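Local coordinates for protein NAD-dependent dehydrogenase (Rhizobium meliloti, PDB 4Z0P) that reduces glyoxylate and hydroxypyruvate with NADPH, as an enzyme of the D-isomer specific 2-hydroxyacid dehydrogenase family, at residues V10-I15 with S288-L293; A139-G144 with T194-G199; G163-G168 with G178-D183. All blocks are in the same frame, centred on the assembly; numbering follows the deposited sequence.

Contact 1: V10-I15 with S288-L293; sequences VDLKFI and SDVRAL
The ring of Phe-14 lies against the start of helix 290-305, where Ser-288, Val-290 and Leu-293 pack around it. In the fold typical of D-2-hydroxyacid dehydrogenases, a substrate-binding domain accompanies a Rossmann-type coenzyme domain; here the C-terminal helix packs on the end of the first strand and the loop after it, 273 residues apart at the closest ends of the two segments. The closest approach is that of Val-290 CG2 to Phe-14 CD2, at 3.6 Å and oblique to the ring. Ser-288 brings its CB to 3.7 Å from Phe-14 CZ, while its OG is hydrogen-bonded to the backbone oxygen of Gly-73. Leu-293 instead comes in at the ring edge, near the ring plane, with CD2 3.9 Å from Phe-14 CE2. CG of Phe-14 stands anti to the carbonyl carbon (chi1 -70°), turning the ring toward the helix start, and CB of Leu-12 stands 4.0 Å above one ring face, offset toward the rim. Replacing the ring by an alanine here is likely to open a gap between strand and helix and to deprive Val-290 CG2 and Ser-288 CB of their aromatic neighbour. Trp-54, which belongs to the oxalate pocket, also meets the ring, their planes at about 50°, and the side chain of Ser-288 is itself about 4 Å from a bound oxalate. The contact thus runs from the apolar core to the margin of a ligand site. The helix start is capped by Asp-289, whose OD1 accepts from Ala-292 N at 3.1 Å, the donor lying well above the carboxylate plane. Deeper in, Leu-12 and Leu-293 reach toward each other tip to tip, Leu-12 CD1 3.9 Å from Leu-293 CD2.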
# COMPACT_ATOMS: atom_id res chain seq x y z
N VAL A 10 6.31 -27.19 21.95
CA VAL A 10 6.38 -25.90 21.26
C VAL A 10 7.86 -25.49 21.23
O VAL A 10 8.49 -25.27 22.27
CB VAL A 10 5.51 -24.84 21.96
CG1 VAL A 10 5.67 -23.47 21.29
CG2 VAL A 10 4.04 -25.25 21.94
N ASP A 11 8.43 -25.42 20.01
CA ASP A 11 9.83 -25.02 19.81
C ASP A 11 9.88 -24.02 18.67
O ASP A 11 10.25 -24.37 17.54
CB ASP A 11 10.72 -26.22 19.54
CG ASP A 11 12.17 -25.88 19.51
OD1 ASP A 11 12.58 -24.79 19.93
OD2 ASP A 11 12.95 -26.73 19.07
N LEU A 12 9.51 -22.78 18.98
CA LEU A 12 9.30 -21.74 17.99
C LEU A 12 10.22 -20.58 18.21
O LEU A 12 10.08 -19.87 19.21
CB LEU A 12 7.87 -21.20 18.11
CG LEU A 12 6.74 -22.17 17.78
CD1 LEU A 12 5.39 -21.55 18.13
CD2 LEU A 12 6.80 -22.56 16.33
N LYS A 13 11.12 -20.32 17.25
CA LYS A 13 12.02 -19.19 17.35
C LYS A 13 11.30 -17.96 16.81
O LYS A 13 11.62 -17.47 15.73
CB LYS A 13 13.33 -19.45 16.63
CG LYS A 13 14.43 -18.45 16.90
CD LYS A 13 15.81 -19.10 16.69
CE LYS A 13 16.95 -18.09 16.73
NZ LYS A 13 17.19 -17.45 15.40
N PHE A 14 10.31 -17.49 17.56
CA PHE A 14 9.53 -16.30 17.27
C PHE A 14 9.84 -15.30 18.38
O PHE A 14 10.59 -15.61 19.32
CB PHE A 14 8.03 -16.62 17.34
CG PHE A 14 7.50 -17.49 16.24
CD1 PHE A 14 8.20 -17.77 15.07
CD2 PHE A 14 6.22 -18.00 16.37
CE1 PHE A 14 7.64 -18.56 14.08
CE2 PHE A 14 5.66 -18.79 15.38
CZ PHE A 14 6.37 -19.08 14.25
N ILE A 15 9.24 -14.13 18.32
CA ILE A 15 9.36 -13.15 19.42
C ILE A 15 8.83 -13.79 20.71
O ILE A 15 7.67 -14.24 20.75
CB ILE A 15 8.63 -11.83 19.06
CG1 ILE A 15 9.36 -11.12 17.92
CG2 ILE A 15 8.56 -10.91 20.26
CD1 ILE A 15 8.55 -10.06 17.20
N SER A 288 3.89 -14.99 11.73
CA SER A 288 2.91 -15.97 12.21
C SER A 288 2.25 -15.45 13.51
O SER A 288 2.93 -15.18 14.49
CB SER A 288 3.60 -17.32 12.48
OG SER A 288 3.98 -17.97 11.29
N ASP A 289 0.94 -15.31 13.46
CA ASP A 289 0.11 -14.99 14.61
C ASP A 289 0.08 -16.25 15.46
O ASP A 289 -0.49 -17.26 15.04
CB ASP A 289 -1.29 -14.59 14.11
CG ASP A 289 -2.28 -14.28 15.20
OD1 ASP A 289 -2.24 -14.90 16.28
OD2 ASP A 289 -3.15 -13.41 14.96
N VAL A 290 0.71 -16.21 16.62
CA VAL A 290 0.93 -17.44 17.40
C VAL A 290 -0.40 -17.96 17.92
O VAL A 290 -0.62 -19.18 17.94
CB VAL A 290 1.96 -17.27 18.54
CG1 VAL A 290 2.27 -18.63 19.17
CG2 VAL A 290 3.24 -16.68 17.98
N ARG A 291 -1.31 -17.07 18.31
CA ARG A 291 -2.64 -17.56 18.71
C ARG A 291 -3.30 -18.35 17.56
O ARG A 291 -3.85 -19.41 17.76
CB ARG A 291 -3.54 -16.39 19.15
CG ARG A 291 -4.87 -16.80 19.76
CD ARG A 291 -5.64 -15.59 20.28
N ALA A 292 -3.27 -17.77 16.36
CA ALA A 292 -3.88 -18.41 15.19
C ALA A 292 -3.18 -19.73 14.84
O ALA A 292 -3.83 -20.70 14.47
CB ALA A 292 -3.89 -17.44 13.99
N LEU A 293 -1.85 -19.76 14.96
CA LEU A 293 -1.07 -20.97 14.80
C LEU A 293 -1.54 -22.07 15.73
O LEU A 293 -1.80 -23.20 15.30
CB LEU A 293 0.41 -20.68 15.02
CG LEU A 293 1.34 -21.89 14.93
CD1 LEU A 293 1.33 -22.53 13.55
CD2 LEU A 293 2.74 -21.41 15.33

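Contact 2: A139-G144 with T194-G199; sequences ADVTVG and TDFLVG
Thr-142 is gripped at both ends of its backbone by Asp-195 and Phe-196, where the chain enters strand 196-199. Thr-142 N donates almost straight (177°) to Asp-195 OD2, 2.8 Å away. It reaches that oxygen on its anti side, 18° out of the carboxylate plane. Thr-142 O takes two donors, Asp-195 N at 2.9 Å and, straighter, Phe-196 N at 3.1 Å. Asp-195 OD2 has a second partner in a water, through which it reaches Asp-140 O at the end of the 3-10 segment; the water donates to both oxygens. Beyond this, regular parallel pairing takes over: Gly-144 N donates to Phe-196 O, and Gly-144 O accepts from Val-198 N. Thr-194 OG1 is satisfied by Phe-190 O and lies 3.6 Å from Gly-144 CA, where a side chain on the glycine would collide with it. On the face carrying Val-143, Phe-196 and Val-198, Val-141 CG1, turned to the ring by standing anti to the backbone N, sits 3.6 Å from the Phe-196 ring centroid, a CH-pi contact only 4° off the ring normal. Helix 97-115 covers this apolar face, while strands 165-169 and 229-232 flank the pair in the Rossmann-type sheet.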
# COMPACT_ATOMS: atom_id res chain seq x y z
N ALA A 139 -2.82 0.89 -13.13
CA ALA A 139 -3.20 0.19 -14.36
C ALA A 139 -2.14 0.26 -15.47
O ALA A 139 -2.15 -0.55 -16.39
CB ALA A 139 -4.55 0.68 -14.88
N ASP A 140 -1.22 1.20 -15.36
CA ASP A 140 -0.08 1.34 -16.30
C ASP A 140 1.06 0.35 -16.03
O ASP A 140 1.99 0.28 -16.82
CB ASP A 140 0.51 2.76 -16.20
CG ASP A 140 -0.48 3.85 -16.61
OD1 ASP A 140 -1.30 3.62 -17.53
OD2 ASP A 140 -0.41 4.97 -16.01
N VAL A 141 0.98 -0.38 -14.92
CA VAL A 141 2.03 -1.32 -14.46
C VAL A 141 1.47 -2.73 -14.44
O VAL A 141 0.38 -2.98 -13.91
CB VAL A 141 2.52 -0.94 -13.06
CG1 VAL A 141 3.45 -2.02 -12.43
CG2 VAL A 141 3.23 0.41 -13.14
N THR A 142 2.24 -3.66 -15.01
CA THR A 142 1.92 -5.08 -14.90
C THR A 142 2.76 -5.69 -13.80
O THR A 142 4.01 -5.67 -13.85
CB THR A 142 2.15 -5.82 -16.23
OG1 THR A 142 1.23 -5.30 -17.22
CG2 THR A 142 1.89 -7.30 -16.05
N VAL A 143 2.08 -6.21 -12.78
CA VAL A 143 2.72 -6.98 -11.71
C VAL A 143 2.63 -8.44 -12.09
O VAL A 143 1.54 -8.95 -12.39
CB VAL A 143 2.05 -6.76 -10.34
CG1 VAL A 143 2.78 -7.56 -9.26
CG2 VAL A 143 2.01 -5.28 -9.99
N GLY A 144 3.77 -9.11 -12.10
CA GLY A 144 3.83 -10.52 -12.44
C GLY A 144 4.25 -11.28 -11.21
O GLY A 144 5.32 -11.01 -10.67
N THR A 194 6.19 -8.38 -17.67
CA THR A 194 6.19 -8.02 -16.27
C THR A 194 7.05 -6.79 -16.00
O THR A 194 8.22 -6.79 -16.33
CB THR A 194 6.66 -9.20 -15.41
OG1 THR A 194 5.68 -10.24 -15.52
CG2 THR A 194 6.81 -8.78 -13.94
N ASP A 195 6.46 -5.78 -15.39
CA ASP A 195 7.18 -4.60 -14.90
C ASP A 195 7.67 -4.74 -13.47
O ASP A 195 8.79 -4.35 -13.15
CB ASP A 195 6.29 -3.34 -14.98
CG ASP A 195 5.76 -3.07 -16.38
OD1 ASP A 195 6.57 -3.05 -17.34
OD2 ASP A 195 4.50 -2.86 -16.55
N PHE A 196 6.79 -5.20 -12.58
CA PHE A 196 7.14 -5.48 -11.18
C PHE A 196 7.03 -6.99 -10.98
O PHE A 196 5.92 -7.53 -11.02
CB PHE A 196 6.16 -4.83 -10.18
CG PHE A 196 6.18 -3.31 -10.10
CD1 PHE A 196 6.99 -2.50 -10.89
CD2 PHE A 196 5.31 -2.69 -9.19
CE1 PHE A 196 6.95 -1.11 -10.76
CE2 PHE A 196 5.26 -1.31 -9.08
CZ PHE A 196 6.07 -0.52 -9.86
N LEU A 197 8.16 -7.64 -10.74
CA LEU A 197 8.19 -9.08 -10.49
C LEU A 197 8.10 -9.34 -9.00
O LEU A 197 8.92 -8.84 -8.25
CB LEU A 197 9.50 -9.67 -11.02
CG LEU A 197 9.66 -11.19 -10.82
CD1 LEU A 197 8.59 -11.96 -11.57
CD2 LEU A 197 11.03 -11.65 -11.28
N VAL A 198 7.13 -10.16 -8.60
CA VAL A 198 6.92 -10.54 -7.20
C VAL A 198 7.17 -12.03 -7.05
O VAL A 198 6.51 -12.85 -7.71
CB VAL A 198 5.50 -10.24 -6.72
CG1 VAL A 198 5.25 -10.76 -5.30
CG2 VAL A 198 5.25 -8.73 -6.75
N GLY A 199 8.11 -12.39 -6.19
CA GLY A 199 8.39 -13.78 -5.86
C GLY A 199 7.66 -14.25 -4.60
O GLY A 199 7.89 -13.74 -3.51
O HOH W 1 3.06 -1.83 -18.44

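Contact 3: G163-G168 with G178-D183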
# COMPACT_ATOMS: atom_id res chain seq x y z
N GLY A 163 -6.07 -1.77 -8.84
CA GLY A 163 -5.94 -1.23 -10.19
C GLY A 163 -4.76 -1.75 -11.00
O GLY A 163 -4.67 -1.48 -12.19
N PHE A 164 -3.82 -2.48 -10.38
CA PHE A 164 -2.71 -3.04 -11.15
C PHE A 164 -3.19 -4.04 -12.19
O PHE A 164 -4.19 -4.73 -12.00
CB PHE A 164 -1.70 -3.74 -10.24
CG PHE A 164 -0.89 -2.80 -9.37
CD1 PHE A 164 0.22 -2.17 -9.88
CD2 PHE A 164 -1.24 -2.58 -8.03
CE1 PHE A 164 0.97 -1.29 -9.10
CE2 PHE A 164 -0.49 -1.71 -7.25
CZ PHE A 164 0.62 -1.07 -7.78
N LYS A 165 -2.47 -4.10 -13.31
CA LYS A 165 -2.59 -5.25 -14.20
C LYS A 165 -1.81 -6.36 -13.55
O LYS A 165 -0.66 -6.14 -13.15
CB LYS A 165 -2.04 -4.90 -15.59
CG LYS A 165 -2.08 -6.06 -16.57
CD LYS A 165 -3.43 -6.17 -17.28
CE LYS A 165 -3.43 -7.33 -18.26
NZ LYS A 165 -3.35 -8.64 -17.56
N VAL A 166 -2.37 -7.55 -13.46
CA VAL A 166 -1.71 -8.64 -12.75
C VAL A 166 -1.72 -9.88 -13.59
O VAL A 166 -2.75 -10.25 -14.15
CB VAL A 166 -2.39 -8.93 -11.39
CG1 VAL A 166 -1.62 -10.00 -10.65
CG2 VAL A 166 -2.48 -7.68 -10.53
N ILE A 167 -0.57 -10.53 -13.66
CA ILE A 167 -0.46 -11.85 -14.26
C ILE A 167 0.31 -12.76 -13.30
O ILE A 167 1.07 -12.29 -12.47
CB ILE A 167 0.23 -11.81 -15.65
CG1 ILE A 167 1.66 -11.21 -15.57
CG2 ILE A 167 -0.62 -11.01 -16.61
CD1 ILE A 167 2.39 -11.13 -16.89
N GLY A 168 0.14 -14.07 -13.49
CA GLY A 168 0.74 -15.06 -12.59
C GLY A 168 1.44 -16.19 -13.33
O GLY A 168 1.09 -16.50 -14.46
N GLY A 178 -9.89 -12.48 -13.43
CA GLY A 178 -9.22 -11.18 -13.52
C GLY A 178 -7.69 -11.21 -13.54
O GLY A 178 -7.05 -10.14 -13.51
N VAL A 179 -7.11 -12.42 -13.57
CA VAL A 179 -5.66 -12.62 -13.54
C VAL A 179 -5.29 -13.70 -14.57
O VAL A 179 -5.58 -14.87 -14.38
CB VAL A 179 -5.18 -13.08 -12.15
CG1 VAL A 179 -3.68 -13.37 -12.16
CG2 VAL A 179 -5.50 -12.01 -11.09
N GLU A 180 -4.64 -13.28 -15.65
CA GLU A 180 -4.14 -14.23 -16.64
C GLU A 180 -2.99 -14.98 -16.00
O GLU A 180 -2.15 -14.37 -15.34
CB GLU A 180 -3.60 -13.53 -17.87
CG GLU A 180 -4.58 -12.66 -18.63
CD GLU A 180 -3.85 -11.76 -19.58
OE1 GLU A 180 -3.25 -12.32 -20.53
OE2 GLU A 180 -3.81 -10.52 -19.34
N THR A 181 -2.97 -16.29 -16.18
CA THR A 181 -1.89 -17.11 -15.64
C THR A 181 -1.18 -17.91 -16.71
O THR A 181 -1.74 -18.19 -17.79
CB THR A 181 -2.40 -18.07 -14.56
OG1 THR A 181 -3.37 -18.94 -15.14
CG2 THR A 181 -3.03 -17.32 -13.43
N TYR A 182 0.06 -18.28 -16.40
CA TYR A 182 0.96 -18.99 -17.27
C TYR A 182 1.46 -20.22 -16.55
O TYR A 182 1.64 -20.19 -15.34
CB TYR A 182 2.17 -18.11 -17.61
CG TYR A 182 1.86 -16.91 -18.49
CD1 TYR A 182 1.30 -15.75 -17.96
CD2 TYR A 182 2.15 -16.94 -19.86
CE1 TYR A 182 1.01 -14.66 -18.78
CE2 TYR A 182 1.87 -15.86 -20.68
CZ TYR A 182 1.32 -14.72 -20.14
OH TYR A 182 1.04 -13.65 -20.96
N ASP A 183 1.69 -21.31 -17.29
CA ASP A 183 2.34 -22.50 -16.74
C ASP A 183 3.86 -22.44 -16.92
O ASP A 183 4.36 -21.45 -17.42
CB ASP A 183 1.75 -23.78 -17.33
CG ASP A 183 1.93 -23.88 -18.83
OD1 ASP A 183 2.73 -23.14 -19.43
OD2 ASP A 183 1.26 -24.74 -19.42
O HOH W 2 -4.53 -10.37 -16.12
O HOH W 3 -5.28 -7.72 -13.90
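The outer edge of the coenzyme domain's parallel sheet is formed here, where strand 180-182 joins strand 165-169. Gly-168 makes both direct backbone bonds: its N donates to Glu-180 O at 3.0 Å, in the carbonyl plane, and its O accepts from Tyr-182 N at 2.8 Å. Toward the start of the pair the strands splay, and two waters bridge them, one between Val-166 N and Gly-178 O, the other taking Glu-180 N and Lys-165 NZ as donors while donating to Val-166 O. In Rossmann folds this rim lies near the adenosine end of the coenzyme; Gly-168 lies about 4 Å from the side chain of Met-148, an NADPH-binding residue, and the side chain of Thr-181 about 5 Å from that of Arg-174, another one. Beside the water that Lys-165 NZ also donates to, a salt bridge of 2.6 Å joins Lys-165 NZ to Glu-180 OE2, which is met on its anti side and 26° out of the carboxylate plane. The lysine chain bends at chi2 (86°) and chi4, which carries NZ toward Glu-180. Glu-180 OE1 pairs in turn with Arg-193, so the carboxylate probably offsets two nearby positive charges. Tyr-182 presents its ring edge to Gly-168 O, with CD1 at 3.6 Å, and its OH is hydrogen-bonded to Arg-193 NH1.

Overall arrangement
Contacts 2 and 3 are successive parts of one parallel sheet, their centres 9 Å apart. Strands 142-146 and 165-169 are neighbours in it, probably hydrogen-bonded from Val-143 N to Lys-165 O (2.8 Å) and from Ile-167 N to Val-143 O (2.9 Å). Contact 1 lies across the chain's centre in the N-terminal sheet's region, its centre about 32 Å from that of contact 2 and 33 Å from that of contact 3. In sequence, contact 3 is nested within contact 2, and both within contact 1. All three contacts come within about 10 Å of the bound NADPH, measured from Gly-168 (about 9 Å) and from the side chains of Ser-288 (about 7 Å) and Val-198 (about 10 Å).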